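Local coordinates for protein carboxylesterase (Ferroplasma acidiphilum, PDB 3WJ2) that probably hydrolyses carboxylic ester bonds as a carboxylesterase of the alpha/beta-hydrolase fold, at residues Pro241-Val246 against Val269-Ile274. Sequence-based numbering, arbitrary orientation.
Sequences PPAIMV and VRAVGI
A243 and M245 bond through their backbones to R270, V272 and I274, pairing two parallel strands. A243 N donates to R270 O at 2.9 Å, and V272 N to A243 O at 3.0 Å. Both donors stand about 30° off the carbonyl plane. Further along, M245 N meets V272 O and I274 N meets M245 O, each with a C=O...N angle of 163°. CA-H...O contacts reinforce these bonds, such as A271 CA to A243 O at 3.2 Å.

Apolar contacts lie on both faces. I244 and V272 run side by side, CG1 to CG1 3.8 Å apart. V272 CG1 sits between its own backbone N and carbonyl carbon (chi1 57°), which brings it to I244. V246 CG2 and I274 CG1 pair more loosely on this face, where helix 291-303 packs on I244 and V246. On the other face A243 CB meets A271 CB at 4.0 Å, and helix 254-266 covers A243 and M245.

At the strand entrance, P242 CB lies over one face of the R270 guanidinium, and P242 CG is 3.9 Å from R270 NH1. R270 NE forms a salt bridge with D291 of the second subunit.

The contact pairs the two parallel strands of a beta-alpha-beta crossover through helix 254-266. Backbone bonding sets the register, apolar side chains pack on both faces under helices 291-303 and 254-266, and strand 271-280, outermost within the chain, also bonds the second subunit through the G273 backbone.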
ATOM      1  N   PRO B 241       0.091 -26.324  13.113  1.00 14.76           N
ATOM      2  CA  PRO B 241      -1.141 -26.085  13.848  1.00 13.70           C
ATOM      3  C   PRO B 241      -1.960 -24.885  13.350  1.00 13.20           C
ATOM      4  O   PRO B 241      -1.396 -23.942  12.818  1.00 12.34           O
ATOM      5  CB  PRO B 241      -0.636 -25.724  15.262  1.00 15.42           C
ATOM      6  CG  PRO B 241       0.814 -26.275  15.355  1.00 16.35           C
ATOM      7  CD  PRO B 241       1.308 -26.029  13.900  1.00 13.66           C
ATOM      8  N   PRO B 242      -3.291 -24.949  13.521  1.00 12.73           N
ATOM      9  CA  PRO B 242      -4.178 -23.822  13.145  1.00 13.35           C
ATOM     10  C   PRO B 242      -3.567 -22.538  13.793  1.00 12.34           C
ATOM     11  O   PRO B 242      -3.033 -22.636  14.927  1.00 11.95           O
ATOM     12  CB  PRO B 242      -5.500 -24.199  13.787  1.00 15.57           C
ATOM     13  CG  PRO B 242      -5.411 -25.771  13.832  1.00 18.73           C
ATOM     14  CD  PRO B 242      -4.011 -26.087  14.133  1.00 15.33           C
ATOM     15  N   ALA B 243      -3.666 -21.431  13.069  1.00 10.55           N
ATOM     16  CA  ALA B 243      -3.010 -20.208  13.514  1.00 11.05           C
ATOM     17  C   ALA B 243      -4.053 -19.080  13.653  1.00 11.47           C
ATOM     18  O   ALA B 243      -5.072 -18.994  12.888  1.00 10.82           O
ATOM     19  CB  ALA B 243      -1.965 -19.749  12.533  1.00 10.94           C
ATOM     20  N   ILE B 244      -3.760 -18.208  14.646  1.00  9.17           N
ATOM     21  CA  ILE B 244      -4.389 -16.860  14.690  1.00  9.40           C
ATOM     22  C   ILE B 244      -3.211 -15.886  14.610  1.00 11.05           C
ATOM     23  O   ILE B 244      -2.276 -15.949  15.439  1.00 12.34           O
ATOM     24  CB  ILE B 244      -5.138 -16.638  15.966  1.00 10.39           C
ATOM     25  CG1 ILE B 244      -6.224 -17.708  16.169  1.00 12.22           C
ATOM     26  CG2 ILE B 244      -5.720 -15.195  16.029  1.00 11.91           C
ATOM     27  CD1 ILE B 244      -6.884 -17.663  17.653  1.00 14.60           C
ATOM     28  N   MET B 245      -3.278 -14.934  13.651  1.00 10.81           N
ATOM     29  CA  MET B 245      -2.199 -13.960  13.415  1.00 11.48           C
ATOM     30  C   MET B 245      -2.802 -12.588  13.576  1.00 11.25           C
ATOM     31  O   MET B 245      -3.827 -12.277  12.990  1.00 10.53           O
ATOM     32  CB  MET B 245      -1.595 -14.031  11.992  1.00 11.59           C
ATOM     33  CG  MET B 245      -0.628 -12.899  11.701  1.00 14.51           C
ATOM     34  SD  MET B 245       0.988 -13.151  12.533  1.00 13.98           S
ATOM     35  CE  MET B 245       1.761 -14.473  11.481  1.00 11.78           C
ATOM     36  N   VAL B 246      -2.154 -11.792  14.460  1.00  9.64           N
ATOM     37  CA  VAL B 246      -2.601 -10.368  14.597  1.00  9.84           C
ATOM     38  C   VAL B 246      -1.421  -9.530  14.196  1.00  9.05           C
ATOM     39  O   VAL B 246      -0.314  -9.635  14.692  1.00  9.99           O
ATOM     40  CB  VAL B 246      -2.896 -10.094  16.113  1.00  8.74           C
ATOM     41  CG1 VAL B 246      -3.284  -8.612  16.277  1.00 10.93           C
ATOM     42  CG2 VAL B 246      -4.065 -11.066  16.589  1.00 11.43           C
ATOM     43  N   VAL B 269      -3.089 -24.926   5.907  1.00 16.75           N
ATOM     44  CA  VAL B 269      -3.197 -24.870   7.379  1.00 15.98           C
ATOM     45  C   VAL B 269      -4.329 -23.846   7.687  1.00 12.64           C
ATOM     46  O   VAL B 269      -4.331 -22.816   7.027  1.00 15.81           O
ATOM     47  CB  VAL B 269      -1.898 -24.318   7.900  1.00 16.22           C
ATOM     48  CG1 VAL B 269      -1.924 -24.085   9.426  1.00 14.77           C
ATOM     49  CG2 VAL B 269      -0.717 -25.375   7.565  1.00 19.21           C
ATOM     50  N   ARG B 270      -5.173 -24.196   8.630  1.00 15.58           N
ATOM     51  CA  ARG B 270      -6.282 -23.267   9.090  1.00 13.77           C
ATOM     52  C   ARG B 270      -5.593 -22.014   9.644  1.00 14.57           C
ATOM     53  O   ARG B 270      -4.611 -22.163  10.382  1.00 16.01           O
ATOM     54  CB  ARG B 270      -7.100 -23.863  10.186  1.00 18.03           C
ATOM     55  CG  ARG B 270      -8.227 -24.740   9.684  1.00 22.50           C
ATOM     56  CD  ARG B 270      -8.821 -25.427  10.909  1.00 29.43           C
ATOM     57  NE  ARG B 270      -9.544 -24.458  11.722  1.00 29.80           N
ATOM     58  CZ  ARG B 270      -9.770 -24.480  13.036  1.00 26.48           C
ATOM     59  NH1 ARG B 270      -9.341 -25.491  13.832  1.00 27.27           N
ATOM     60  NH2 ARG B 270     -10.512 -23.534  13.553  1.00 31.62           N
ATOM     61  N   ALA B 271      -6.011 -20.835   9.183  1.00 13.21           N
ATOM     62  CA  ALA B 271      -5.345 -19.627   9.752  1.00 11.37           C
ATOM     63  C   ALA B 271      -6.326 -18.509   9.558  1.00 14.20           C
ATOM     64  O   ALA B 271      -7.016 -18.413   8.517  1.00 14.53           O
ATOM     65  CB  ALA B 271      -4.046 -19.347   9.101  1.00 14.09           C
ATOM     66  N   VAL B 272      -6.416 -17.644  10.572  1.00 10.95           N
ATOM     67  CA  VAL B 272      -7.127 -16.355  10.469  1.00 11.39           C
ATOM     68  C   VAL B 272      -6.153 -15.280  10.764  1.00 10.18           C
ATOM     69  O   VAL B 272      -5.340 -15.416  11.703  1.00 12.87           O
ATOM     70  CB  VAL B 272      -8.380 -16.394  11.427  1.00 11.52           C
ATOM     71  CG1 VAL B 272      -8.040 -16.701  12.945  1.00 11.46           C
ATOM     72  CG2 VAL B 272      -9.119 -15.024  11.270  1.00 10.95           C
ATOM     73  N   GLY B 273      -6.146 -14.253   9.919  1.00 10.11           N
ATOM     74  CA  GLY B 273      -5.232 -13.147  10.129  1.00  9.83           C
ATOM     75  C   GLY B 273      -6.024 -11.848  10.180  1.00 10.05           C
ATOM     76  O   GLY B 273      -6.842 -11.583   9.273  1.00 11.78           O
ATOM     77  N   ILE B 274      -5.718 -11.006  11.204  1.00 10.02           N
ATOM     78  CA  ILE B 274      -6.374  -9.657  11.256  1.00 10.79           C
ATOM     79  C   ILE B 274      -5.321  -8.604  11.433  1.00  9.14           C
ATOM     80  O   ILE B 274      -4.380  -8.828  12.200  1.00 10.44           O
ATOM     81  CB  ILE B 274      -7.467  -9.545  12.364  1.00  8.84           C
ATOM     82  CG1 ILE B 274      -6.882 -10.029  13.681  1.00 11.50           C
ATOM     83  CG2 ILE B 274      -8.752 -10.351  11.970  1.00 10.64           C
ATOM     84  CD1 ILE B 274      -7.786  -9.649  14.896  1.00 12.30           C
TER